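Local coordinates for photosystem II assembly protein Ycf48 (Thermosynechococcus elongatus, PDB 5OJ5) that probably assists the early assembly of photosystem II and the replacement of photodamaged D1, interacting with the C-terminal prepropeptide of D1, at residues S193-V197 with T208-G212; R202-Y206 with R226-M230; T233-W239 with D274-P280; V270-D274 with L285-A291. All coordinates share one frame; numbering follows the deposited sequence. Where two conformers were deposited one is given.

Contact 1: S193-V197 with T208-G212; sequences SGEYV and TWEPG
Tyr-196 and Trp-209 face each other as a hydrogen-bonded antiparallel pair, and their two large rings rise from the same face of the sheet, side by side and pointing the same way. They meet at their edges: CD2 of Tyr-196 lies 3.8 Å from CE3 of Trp-209, each atom near the plane of the other ring. Different first torsions produce this. The indole CG is anti to its own backbone N (chi1 178°), whereas the phenol CG is anti to its carbonyl carbon (chi1 -67°), and the flat groups end up as neighbours rather than stacked. In the backbone between them the Tyr-196 N to Trp-209 O bond measures 2.9 Å and is nearly linear; its return partner runs from Trp-209 N to Tyr-196 O at 3.0 Å. The polar ends are held elsewhere, the Tyr-196 hydroxyl by Glu-156 and Arg-190 and the indole NH by the carbonyl of Gln-213. Beyond the strand ends the chain folds against the same indole: Pro-211 N sits over one face, toward the rim, while CD of Pro-211 approaches the carbonyl O of Gly-194 to 3.5 Å. On the other face of the sheet the Val-197 and Thr-208 side chains cross obliquely, touching through Val-197 CG2 and Thr-208 CG2 at 4.1 Å. The threonine OG1 is bonded to His-219. The example is a pairing of the second and third strands of a four-stranded propeller blade, a beta hairpin whose third strand and the residues after it belong to the Arg-rich patch.

Contact 2: R202-Y206 with R226-M230; sequences RGSFY and RLHNM
Met-230 lays the end of its side chain over one face of the Tyr-206 ring, the two side chains crossing at about a right angle. The methyl is almost exactly centred, with CE 3.5 Å from the ring centroid of Tyr-206 in a CH-pi contact. The sulfur is displaced toward the CB side of the ring and lies 3.3 Å from Tyr-206 CG, which makes this a Met-aromatic contact as well. A bend at the last torsion of Met-230 (chi3 71°) folds CE over the ring after an extended chi2. Leu-227 approaches the same tyrosine obliquely, its CD1 3.9 Å from Tyr-206 CD2.

At the other end of the contact polar groups take over. Gly-203 O receives the backbone N of Leu-227 at 2.9 Å. The preceding carbonyl, Arg-202 O, takes a bond of 3.0 Å from NH1 of Arg-226; the oxygen lies in the guanidinium plane, while the donor stands well above the plane of the carbonyl. The Arg-226 chain is thereby laid along residues 202-204, with Ser-204 OG over one face of its guanidinium, at a poor angle for a hydrogen bond to NH1.

The contact joins neighbouring blades of the propeller. Met-230 and Leu-227 on strand 227-232 also reach strand 196-199, through Val-197 and Val-199, and Met-240 of their own sheet, while Tyr-206 on strand 205-209 stacks on His-219 of strand 217-220.

Contact 3: T233-W239 with D274-P280; sequences TPDGRLW and DLAYRTP
Asp-235 OD1 is gripped from opposite faces of its carboxylate plane, by Thr-233 OG1, which donates to it at 2.5 Å, and by Arg-237 NE at 2.8 Å. Arg-237 docks side-on, its NH2 using the syn lone pair of Asp-235 OD2, so that a salt bridge with two bonds fixes the rotation of the guanidinium. Thr-233 OG1 in turn accepts the backbone N of Arg-237, which ties residues 233-237 together by side-chain bonds.

No direct hydrogen bond joins this turn and the strand after it to 274-280; the polar links run through three waters. One molecule links Arg-237 NH2 to the hydroxyl of Tyr-277, another Asp-235 OD2 to Pro-280 O, and a third accepts from Trp-239 NE1 at 3.0 Å and donates to Leu-275 O.

The apolar groups meet over the faces of two rings. Pro-234 CD lies 3.3 Å from the centroid of the Tyr-277 ring, directly over its centre, and Thr-233 CG2 approaches the OH of that tyrosine. Leu-275 comes over one face of Trp-239, its CD2 3.7 Å from the centroid of the five-membered ring. The indole CG sits between backbone N and carbonyl carbon (chi1 56°), which turns the ring broadside to the leucine. CH-pi packing reinforced by bridging waters here joins two adjacent blades of a beta-propeller, the first hairpin of one lying against the innermost strand of the next.

Contact 4: V270-D274 with L285-A291; sequences VGFLD and LAGGAGA
The short strands 272-274 and 285-287 pair antiparallel at a steep 123° between their directions, with a classic beta bulge that sets Leu-273 and Asp-274 both opposite Ala-286. The carbonyl of Ala-286 serves both: its O takes Leu-273 N at 2.7 Å and Asp-274 N at 3.2 Å. Asp-274 O accepts the amide of Ala-286 in return, and on the far side of the Phe-272/Gly-287 pair Gly-288 N bonds to Gly-271 O at 3.0 Å.

Phe-272 and Leu-285 cross at about a right angle. With CG of Leu-285 anti to the backbone N (chi1 -180°), its branch lies against the Phe-272 ring; CD2 stands 3.6 Å from the ring centroid, on its normal, and the carbonyl O of Val-270 lies over the opposite face, toward the rim. The other methyl, Leu-285 CD1, approaches Asp-274 O to 3.5 Å. Elsewhere Leu-273 lays CD1 on the backbone of Gly-287, and Val-270 CG2 meets Ala-291 CB at 3.8 Å. The carboxylate of Asp-274 leads away and accepts the backbone N of Ile-318. The whole is a bulged beta hairpin between the first two strands of a propeller blade, followed by a type I' turn from Gly-288 to Ala-291.

Two scales of organisation emerge: contacts 1 and 4 are hairpins inside single blades, whereas contacts 2 and 3 tie successive blades together. Contacts 1 and 4 lie far apart, their centres about 27 Å from each other, and contact 2 bridges toward both. Val-197 CG2 of contact 1 packs 3.8 Å from Tyr-206 CD1 of contact 2, whose Asn-229 ND2 probably bonds to Leu-273 O of contact 4 at 2.9 Å. Contacts 3 and 4 share Asp-274. Met-230 CB also touches the carbonyl O of Trp-239 at 3.4 Å, joining contact 2 to contact 3. The Arg-rich patch includes residues of contacts 1 and 2.

Contact 1: S193-V197 with T208-G212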
loop_
_atom_site.group_PDB
_atom_site.type_symbol
_atom_site.label_atom_id
_atom_site.label_comp_id
_atom_site.label_asym_id
_atom_site.label_seq_id
_atom_site.Cartn_x
_atom_site.Cartn_y
_atom_site.Cartn_z
ATOM N N SER A 193 -14.673 3.779 -2.276
ATOM C CA SER A 193 -15.594 4.796 -1.822
ATOM C C SER A 193 -15.093 5.547 -0.620
ATOM O O SER A 193 -15.874 6.265 0.027
ATOM C CB SER A 193 -16.941 4.195 -1.585
ATOM O OG SER A 193 -16.733 3.114 -0.742
ATOM N N GLY A 194 -13.799 5.398 -0.295
ATOM C CA GLY A 194 -13.229 6.240 0.740
ATOM C C GLY A 194 -13.409 5.711 2.135
ATOM O O GLY A 194 -13.248 6.479 3.072
ATOM N N GLU A 195 -13.765 4.421 2.280
ATOM C CA GLU A 195 -13.699 3.797 3.593
ATOM C C GLU A 195 -12.271 3.379 3.886
ATOM O O GLU A 195 -11.470 3.155 2.974
ATOM C CB GLU A 195 -14.558 2.538 3.580
ATOM C CG GLU A 195 -15.908 2.823 3.110
ATOM C CD GLU A 195 -16.606 1.618 2.451
ATOM O OE1 GLU A 195 -16.061 0.894 1.496
ATOM O OE2 GLU A 195 -17.779 1.441 2.885
ATOM N N TYR A 196 -11.950 3.261 5.171
ATOM C CA TYR A 196 -10.633 2.777 5.578
ATOM C C TYR A 196 -10.778 1.647 6.572
ATOM O O TYR A 196 -11.742 1.576 7.332
ATOM C CB TYR A 196 -9.813 3.922 6.210
ATOM C CG TYR A 196 -9.427 5.019 5.245
ATOM C CD1 TYR A 196 -8.196 4.973 4.588
ATOM C CD2 TYR A 196 -10.277 6.090 4.972
ATOM C CE1 TYR A 196 -7.782 5.989 3.738
ATOM C CE2 TYR A 196 -9.867 7.115 4.095
ATOM C CZ TYR A 196 -8.620 7.059 3.503
ATOM O OH TYR A 196 -8.232 8.094 2.673
ATOM N N VAL A 197 -9.749 0.793 6.570
ATOM C CA VAL A 197 -9.608 -0.276 7.553
ATOM C C VAL A 197 -8.193 -0.226 8.093
ATOM O O VAL A 197 -7.227 -0.111 7.330
ATOM C CB VAL A 197 -9.997 -1.651 6.966
ATOM C CG1 VAL A 197 -9.091 -2.127 5.817
ATOM C CG2 VAL A 197 -9.992 -2.716 8.081
ATOM N N THR A 208 -12.636 0.266 11.530
ATOM C CA THR A 208 -13.096 0.790 10.250
ATOM C C THR A 208 -13.615 2.213 10.400
ATOM O O THR A 208 -14.087 2.616 11.471
ATOM C CB THR A 208 -14.178 -0.103 9.620
ATOM O OG1 THR A 208 -15.285 -0.212 10.520
ATOM C CG2 THR A 208 -13.664 -1.503 9.289
ATOM N N TRP A 209 -13.549 2.954 9.299
ATOM C CA TRP A 209 -14.119 4.301 9.272
ATOM C C TRP A 209 -14.696 4.548 7.903
ATOM O O TRP A 209 -14.111 4.157 6.905
ATOM C CB TRP A 209 -13.049 5.359 9.582
ATOM C CG TRP A 209 -13.610 6.767 9.504
ATOM C CD1 TRP A 209 -14.272 7.422 10.476
ATOM C CD2 TRP A 209 -13.584 7.632 8.356
ATOM N NE1 TRP A 209 -14.643 8.683 10.013
ATOM C CE2 TRP A 209 -14.205 8.831 8.727
ATOM C CE3 TRP A 209 -13.065 7.508 7.072
ATOM C CZ2 TRP A 209 -14.342 9.910 7.836
ATOM C CZ3 TRP A 209 -13.200 8.579 6.193
ATOM C CH2 TRP A 209 -13.816 9.748 6.596
ATOM N N GLU A 210 -15.822 5.249 7.853
ATOM C CA GLU A 210 -16.340 5.741 6.586
ATOM C C GLU A 210 -16.823 7.159 6.781
ATOM O O GLU A 210 -17.182 7.555 7.889
ATOM C CB GLU A 210 -17.478 4.899 6.018
ATOM C CG GLU A 210 -18.644 4.793 6.870
ATOM C CD GLU A 210 -19.708 3.976 6.162
ATOM O OE1 GLU A 210 -20.228 4.410 5.103
ATOM O OE2 GLU A 210 -19.988 2.875 6.651
ATOM N N PRO A 211 -16.878 7.939 5.692
ATOM C CA PRO A 211 -17.326 9.328 5.767
ATOM C C PRO A 211 -18.644 9.413 6.495
ATOM O O PRO A 211 -19.549 8.589 6.284
ATOM C CB PRO A 211 -17.472 9.715 4.297
ATOM C CG PRO A 211 -16.407 8.933 3.634
ATOM C CD PRO A 211 -16.310 7.618 4.378
ATOM N N GLY A 212 -18.754 10.427 7.342
ATOM C CA GLY A 212 -19.898 10.611 8.168
ATOM C C GLY A 212 -19.700 10.145 9.585
ATOM O O GLY A 212 -20.337 10.669 10.494
#

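Contact 2: R202-Y206 with R226-M230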
loop_
_atom_site.group_PDB
_atom_site.type_symbol
_atom_site.label_atom_id
_atom_site.label_comp_id
_atom_site.label_asym_id
_atom_site.label_seq_id
_atom_site.Cartn_x
_atom_site.Cartn_y
_atom_site.Cartn_z
ATOM N N ARG A 202 -0.673 -4.250 17.630
ATOM C CA ARG A 202 -0.214 -5.609 17.839
ATOM C C ARG A 202 -1.162 -6.619 17.236
ATOM O O ARG A 202 -1.073 -7.822 17.540
ATOM C CB ARG A 202 0.040 -5.865 19.339
ATOM C CG ARG A 202 0.997 -4.826 19.941
ATOM C CD ARG A 202 2.389 -4.914 19.366
ATOM N NE ARG A 202 3.014 -6.171 19.772
ATOM C CZ ARG A 202 3.693 -6.369 20.904
ATOM N NH1 ARG A 202 3.886 -5.397 21.800
ATOM N NH2 ARG A 202 4.182 -7.572 21.141
ATOM N N GLY A 203 -2.059 -6.171 16.358
ATOM C CA GLY A 203 -2.953 -7.077 15.664
ATOM C C GLY A 203 -4.029 -7.699 16.517
ATOM O O GLY A 203 -4.635 -8.694 16.081
ATOM N N SER A 204 -4.339 -7.129 17.683
ATOM C CA SER A 204 -5.404 -7.693 18.508
ATOM C C SER A 204 -6.766 -7.535 17.878
ATOM O O SER A 204 -7.644 -8.379 18.081
ATOM C CB SER A 204 -5.408 -7.038 19.881
ATOM O OG SER A 204 -4.307 -7.476 20.664
ATOM N N PHE A 205 -6.981 -6.419 17.147
ATOM C CA PHE A 205 -8.283 -6.119 16.574
ATOM C C PHE A 205 -8.091 -5.189 15.378
ATOM O O PHE A 205 -6.962 -4.877 14.995
ATOM C CB PHE A 205 -9.280 -5.702 17.653
ATOM C CG PHE A 205 -8.888 -4.473 18.412
ATOM C CD1 PHE A 205 -9.100 -3.209 17.859
ATOM C CD2 PHE A 205 -8.294 -4.554 19.678
ATOM C CE1 PHE A 205 -8.760 -2.058 18.564
ATOM C CE2 PHE A 205 -7.952 -3.397 20.371
ATOM C CZ PHE A 205 -8.152 -2.166 19.795
ATOM N N TYR A 206 -9.193 -4.781 14.743
ATOM C CA TYR A 206 -9.122 -3.836 13.645
ATOM C C TYR A 206 -10.200 -2.801 13.844
ATOM O O TYR A 206 -11.106 -2.967 14.659
ATOM C CB TYR A 206 -9.208 -4.539 12.289
ATOM C CG TYR A 206 -10.538 -5.157 11.950
ATOM C CD1 TYR A 206 -11.465 -4.491 11.114
ATOM C CD2 TYR A 206 -10.884 -6.436 12.383
ATOM C CE1 TYR A 206 -12.669 -5.063 10.773
ATOM C CE2 TYR A 206 -12.112 -7.009 12.032
ATOM C CZ TYR A 206 -12.984 -6.311 11.218
ATOM O OH TYR A 206 -14.183 -6.911 10.887
ATOM N N ARG A 226 -2.845 -13.299 15.532
ATOM C CA ARG A 226 -2.998 -11.855 15.423
ATOM C C ARG A 226 -3.118 -11.417 13.967
ATOM O O ARG A 226 -2.551 -12.029 13.050
ATOM C CB ARG A 226 -1.819 -11.145 16.086
ATOM C CG ARG A 226 -1.654 -11.398 17.566
ATOM C CD ARG A 226 -2.888 -10.989 18.337
ATOM N NE ARG A 226 -2.732 -11.199 19.772
ATOM C CZ ARG A 226 -2.113 -10.365 20.589
ATOM N NH1 ARG A 226 -1.626 -9.231 20.130
ATOM N NH2 ARG A 226 -2.049 -10.615 21.904
ATOM N N LEU A 227 -3.852 -10.315 13.782
ATOM C CA LEU A 227 -3.970 -9.710 12.467
ATOM C C LEU A 227 -2.671 -9.049 12.065
ATOM O O LEU A 227 -1.964 -8.448 12.881
ATOM C CB LEU A 227 -5.043 -8.627 12.530
ATOM C CG LEU A 227 -6.464 -9.105 12.648
ATOM C CD1 LEU A 227 -7.357 -8.010 13.111
ATOM C CD2 LEU A 227 -6.935 -9.624 11.241
ATOM N N HIS A 228 -2.357 -9.150 10.784
ATOM C CA HIS A 228 -1.233 -8.440 10.215
ATOM C C HIS A 228 -1.629 -7.332 9.254
ATOM O O HIS A 228 -1.131 -6.213 9.339
ATOM C CB HIS A 228 -0.273 -9.345 9.462
ATOM C CG HIS A 228 0.886 -8.563 8.981
ATOM N ND1 HIS A 228 1.703 -7.881 9.861
ATOM C CD2 HIS A 228 1.251 -8.169 7.737
ATOM C CE1 HIS A 228 2.585 -7.177 9.182
ATOM N NE2 HIS A 228 2.340 -7.340 7.894
ATOM N N ASN A 229 -2.537 -7.618 8.317
ATOM C CA ASN A 229 -2.948 -6.656 7.300
ATOM C C ASN A 229 -4.387 -6.941 6.915
ATOM O O ASN A 229 -4.852 -8.070 7.060
ATOM C CB ASN A 229 -2.008 -6.691 6.077
ATOM C CG ASN A 229 -2.051 -5.435 5.225
ATOM O OD1 ASN A 229 -2.817 -4.494 5.493
ATOM N ND2 ASN A 229 -1.213 -5.402 4.189
ATOM N N MET A 230 -5.069 -5.897 6.450
ATOM C CA MET A 230 -6.453 -6.023 5.992
ATOM C C MET A 230 -6.672 -5.025 4.880
ATOM O O MET A 230 -6.049 -3.949 4.868
ATOM C CB MET A 230 -7.474 -5.726 7.077
ATOM C CG MET A 230 -7.439 -6.746 8.194
ATOM S SD MET A 230 -8.648 -6.422 9.502
ATOM C CE MET A 230 -10.138 -6.826 8.624
#

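Contact 3: T233-W239 with D274-P280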
loop_
_atom_site.group_PDB
_atom_site.type_symbol
_atom_site.label_atom_id
_atom_site.label_comp_id
_atom_site.label_asym_id
_atom_site.label_seq_id
_atom_site.Cartn_x
_atom_site.Cartn_y
_atom_site.Cartn_z
ATOM N N THR A 233 -11.763 -6.015 -1.043
ATOM C CA THR A 233 -11.822 -6.702 -2.328
ATOM C C THR A 233 -12.517 -5.818 -3.347
ATOM O O THR A 233 -13.103 -4.808 -2.973
ATOM C CB THR A 233 -12.618 -7.993 -2.184
ATOM O OG1 THR A 233 -14.009 -7.655 -2.071
ATOM C CG2 THR A 233 -12.164 -8.835 -1.000
ATOM N N PRO A 234 -12.522 -6.171 -4.635
ATOM C CA PRO A 234 -13.235 -5.376 -5.641
ATOM C C PRO A 234 -14.713 -5.695 -5.733
ATOM O O PRO A 234 -15.374 -5.282 -6.688
ATOM C CB PRO A 234 -12.541 -5.755 -6.961
ATOM C CG PRO A 234 -11.482 -6.676 -6.636
ATOM C CD PRO A 234 -11.661 -7.179 -5.264
ATOM N N ASP A 235 -15.255 -6.390 -4.751
ATOM C CA ASP A 235 -16.672 -6.713 -4.735
ATOM C C ASP A 235 -17.305 -6.392 -3.392
ATOM O O ASP A 235 -18.391 -6.871 -3.091
ATOM C CB ASP A 235 -16.954 -8.157 -5.129
ATOM C CG ASP A 235 -16.111 -9.138 -4.346
ATOM O OD1 ASP A 235 -15.903 -8.953 -3.142
ATOM O OD2 ASP A 235 -15.602 -10.097 -4.958
ATOM N N GLY A 236 -16.685 -5.544 -2.591
ATOM C CA GLY A 236 -17.356 -5.036 -1.414
ATOM C C GLY A 236 -17.138 -5.849 -0.157
ATOM O O GLY A 236 -17.904 -5.688 0.805
ATOM N N ARG A 237 -16.139 -6.706 -0.126
ATOM C CA ARG A 237 -15.769 -7.479 1.053
ATOM C C ARG A 237 -14.442 -6.965 1.600
ATOM O O ARG A 237 -13.757 -6.143 0.978
ATOM C CB ARG A 237 -15.664 -8.965 0.702
ATOM C CG ARG A 237 -17.000 -9.603 0.294
ATOM C CD ARG A 237 -16.788 -11.057 -0.129
ATOM N NE ARG A 237 -16.033 -11.089 -1.367
ATOM C CZ ARG A 237 -15.112 -11.997 -1.703
ATOM N NH1 ARG A 237 -14.768 -13.011 -0.904
ATOM N NH2 ARG A 237 -14.503 -11.863 -2.863
ATOM N N LEU A 238 -14.087 -7.476 2.770
ATOM C CA LEU A 238 -12.775 -7.311 3.370
ATOM C C LEU A 238 -11.983 -8.601 3.233
ATOM O O LEU A 238 -12.536 -9.707 3.216
ATOM C CB LEU A 238 -12.882 -6.960 4.845
ATOM C CG LEU A 238 -13.516 -5.619 5.275
ATOM C CD1 LEU A 238 -13.833 -5.591 6.803
ATOM C CD2 LEU A 238 -12.608 -4.518 4.930
ATOM N N TRP A 239 -10.656 -8.438 3.214
ATOM C CA TRP A 239 -9.732 -9.548 3.360
ATOM C C TRP A 239 -8.847 -9.273 4.566
ATOM O O TRP A 239 -8.628 -8.125 4.945
ATOM C CB TRP A 239 -8.882 -9.777 2.086
ATOM C CG TRP A 239 -8.088 -8.597 1.606
ATOM C CD1 TRP A 239 -8.432 -7.725 0.601
ATOM C CD2 TRP A 239 -6.815 -8.166 2.091
ATOM N NE1 TRP A 239 -7.449 -6.788 0.421
ATOM C CE2 TRP A 239 -6.447 -7.029 1.329
ATOM C CE3 TRP A 239 -5.930 -8.623 3.081
ATOM C CZ2 TRP A 239 -5.250 -6.348 1.532
ATOM C CZ3 TRP A 239 -4.738 -7.919 3.296
ATOM C CH2 TRP A 239 -4.417 -6.790 2.527
ATOM N N ASP A 274 1.034 -8.607 1.880
ATOM C CA ASP A 274 0.031 -7.834 1.163
ATOM C C ASP A 274 -0.725 -8.738 0.209
ATOM O O ASP A 274 -0.239 -9.808 -0.191
ATOM C CB ASP A 274 0.670 -6.674 0.383
ATOM C CG ASP A 274 -0.312 -5.582 0.043
ATOM O OD1 ASP A 274 -1.382 -5.505 0.699
ATOM O OD2 ASP A 274 0.028 -4.725 -0.791
ATOM N N LEU A 275 -1.927 -8.286 -0.139
ATOM C CA LEU A 275 -2.836 -9.011 -1.018
ATOM C C LEU A 275 -3.454 -7.963 -1.933
ATOM O O LEU A 275 -3.900 -6.909 -1.445
ATOM C CB LEU A 275 -3.920 -9.696 -0.160
ATOM C CG LEU A 275 -4.932 -10.576 -0.886
ATOM C CD1 LEU A 275 -5.508 -11.579 0.088
ATOM C CD2 LEU A 275 -6.060 -9.777 -1.464
ATOM N N ALA A 276 -3.472 -8.203 -3.236
ATOM C CA ALA A 276 -4.107 -7.262 -4.143
ATOM C C ALA A 276 -4.680 -7.967 -5.344
ATOM O O ALA A 276 -4.134 -8.969 -5.814
ATOM C CB ALA A 276 -3.121 -6.179 -4.613
ATOM N N TYR A 277 -5.760 -7.416 -5.871
ATOM C CA TYR A 277 -6.450 -7.952 -7.029
ATOM C C TYR A 277 -5.982 -7.268 -8.307
ATOM O O TYR A 277 -5.990 -6.038 -8.404
ATOM C CB TYR A 277 -7.960 -7.756 -6.904
ATOM C CG TYR A 277 -8.627 -8.600 -5.847
ATOM C CD1 TYR A 277 -9.460 -9.646 -6.216
ATOM C CD2 TYR A 277 -8.429 -8.358 -4.472
ATOM C CE1 TYR A 277 -10.084 -10.418 -5.251
ATOM C CE2 TYR A 277 -9.048 -9.159 -3.514
ATOM C CZ TYR A 277 -9.875 -10.176 -3.905
ATOM O OH TYR A 277 -10.483 -10.928 -2.923
ATOM N N ARG A 278 -5.609 -8.047 -9.302
ATOM C CA ARG A 278 -5.387 -7.490 -10.637
ATOM C C ARG A 278 -6.702 -7.339 -11.384
ATOM O O ARG A 278 -6.872 -6.398 -12.171
ATOM C CB ARG A 278 -4.413 -8.387 -11.430
ATOM C CG ARG A 278 -4.023 -7.746 -12.747
ATOM C CD ARG A 278 -3.036 -8.595 -13.532
ATOM N NE ARG A 278 -3.607 -9.835 -14.035
ATOM C CZ ARG A 278 -4.314 -9.940 -15.157
ATOM N NH1 ARG A 278 -4.497 -8.859 -15.911
ATOM N NH2 ARG A 278 -4.780 -11.121 -15.514
ATOM N N THR A 279 -7.614 -8.304 -11.187
ATOM C CA THR A 279 -8.930 -8.336 -11.792
ATOM C C THR A 279 -9.861 -8.858 -10.711
ATOM O O THR A 279 -9.395 -9.281 -9.651
ATOM C CB THR A 279 -8.973 -9.311 -12.983
ATOM O OG1 THR A 279 -8.833 -10.634 -12.485
ATOM C CG2 THR A 279 -7.910 -8.967 -14.020
ATOM N N PRO A 280 -11.168 -8.918 -10.944
ATOM C CA PRO A 280 -12.042 -9.440 -9.889
ATOM C C PRO A 280 -11.723 -10.865 -9.478
ATOM O O PRO A 280 -11.972 -11.214 -8.320
ATOM C CB PRO A 280 -13.451 -9.316 -10.498
ATOM C CG PRO A 280 -13.355 -8.153 -11.417
ATOM C CD PRO A 280 -11.940 -8.199 -11.977
HETATM O O HOH W 1 -14.119 -9.475 -7.005
HETATM O O HOH W 2 -12.236 -12.722 -3.901
HETATM O O HOH W 3 -6.191 -5.213 -1.738
#

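Contact 4: V270-D274 with L285-A291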
loop_
_atom_site.group_PDB
_atom_site.type_symbol
_atom_site.label_atom_id
_atom_site.label_comp_id
_atom_site.label_asym_id
_atom_site.label_seq_id
_atom_site.Cartn_x
_atom_site.Cartn_y
_atom_site.Cartn_z
ATOM N N VAL A 270 5.789 -19.242 6.563
ATOM C CA VAL A 270 5.986 -18.084 5.706
ATOM C C VAL A 270 4.847 -17.103 5.925
ATOM O O VAL A 270 3.674 -17.426 5.729
ATOM C CB VAL A 270 6.155 -18.466 4.232
ATOM C CG1 VAL A 270 4.941 -19.071 3.767
ATOM C CG2 VAL A 270 6.410 -17.223 3.394
ATOM N N GLY A 271 5.194 -15.902 6.280
ATOM C CA GLY A 271 4.220 -14.888 6.517
ATOM C C GLY A 271 3.923 -14.129 5.245
ATOM O O GLY A 271 4.779 -13.919 4.374
ATOM N N PHE A 272 2.687 -13.676 5.158
ATOM C CA PHE A 272 2.296 -12.825 4.050
ATOM C C PHE A 272 2.229 -11.375 4.499
ATOM O O PHE A 272 1.993 -11.070 5.668
ATOM C CB PHE A 272 0.956 -13.254 3.432
ATOM C CG PHE A 272 1.033 -14.639 2.907
ATOM C CD1 PHE A 272 0.298 -15.690 3.495
ATOM C CD2 PHE A 272 1.874 -14.929 1.861
ATOM C CE1 PHE A 272 0.379 -17.007 3.002
ATOM C CE2 PHE A 272 1.977 -16.251 1.359
ATOM C CZ PHE A 272 1.232 -17.267 1.948
ATOM N N LEU A 273 2.388 -10.471 3.533
ATOM C CA LEU A 273 2.517 -9.047 3.798
ATOM C C LEU A 273 1.447 -8.240 3.104
ATOM O O LEU A 273 1.028 -7.226 3.643
ATOM C CB LEU A 273 3.913 -8.588 3.396
ATOM C CG LEU A 273 5.031 -9.256 4.213
ATOM C CD1 LEU A 273 6.385 -9.085 3.576
ATOM C CD2 LEU A 273 5.010 -8.730 5.632
ATOM N N ASP A 274 1.034 -8.607 1.880
ATOM C CA ASP A 274 0.031 -7.834 1.163
ATOM C C ASP A 274 -0.725 -8.738 0.209
ATOM O O ASP A 274 -0.239 -9.808 -0.191
ATOM C CB ASP A 274 0.670 -6.674 0.383
ATOM C CG ASP A 274 -0.312 -5.582 0.043
ATOM O OD1 ASP A 274 -1.382 -5.505 0.699
ATOM O OD2 ASP A 274 0.028 -4.725 -0.791
ATOM N N LEU A 285 -0.700 -12.493 -3.768
ATOM C CA LEU A 285 -0.411 -12.542 -2.353
ATOM C C LEU A 285 1.094 -12.573 -2.208
ATOM O O LEU A 285 1.748 -13.492 -2.700
ATOM C CB LEU A 285 -1.090 -13.783 -1.747
ATOM C CG LEU A 285 -0.914 -14.018 -0.268
ATOM C CD1 LEU A 285 -1.559 -12.928 0.571
ATOM C CD2 LEU A 285 -1.541 -15.358 0.084
ATOM N N ALA A 286 1.635 -11.533 -1.578
ATOM C CA ALA A 286 3.068 -11.314 -1.463
ATOM C C ALA A 286 3.504 -11.496 -0.025
ATOM O O ALA A 286 2.819 -11.056 0.894
ATOM C CB ALA A 286 3.406 -9.889 -1.913
ATOM N N GLY A 287 4.664 -12.104 0.169
ATOM C CA GLY A 287 5.153 -12.307 1.511
ATOM C C GLY A 287 6.652 -12.319 1.612
ATOM O O GLY A 287 7.392 -11.841 0.761
ATOM N N GLY A 288 7.101 -12.871 2.712
ATOM C CA GLY A 288 8.503 -12.840 3.007
ATOM C C GLY A 288 9.299 -13.784 2.143
ATOM O O GLY A 288 8.803 -14.787 1.618
ATOM N N ALA A 289 10.587 -13.454 2.025
ATOM C CA ALA A 289 11.588 -14.368 1.464
ATOM C C ALA A 289 11.174 -14.913 0.086
ATOM O O ALA A 289 11.204 -16.116 -0.178
ATOM C CB ALA A 289 11.916 -15.489 2.454
ATOM N N GLY A 290 10.785 -14.007 -0.806
ATOM C CA GLY A 290 10.503 -14.406 -2.161
ATOM C C GLY A 290 9.148 -15.040 -2.395
ATOM O O GLY A 290 8.903 -15.502 -3.509
ATOM N N ALA A 291 8.270 -15.071 -1.398
ATOM C CA ALA A 291 6.972 -15.710 -1.547
ATOM C C ALA A 291 6.012 -14.832 -2.343
ATOM O O ALA A 291 5.734 -13.685 -1.968
ATOM C CB ALA A 291 6.381 -16.012 -0.165
#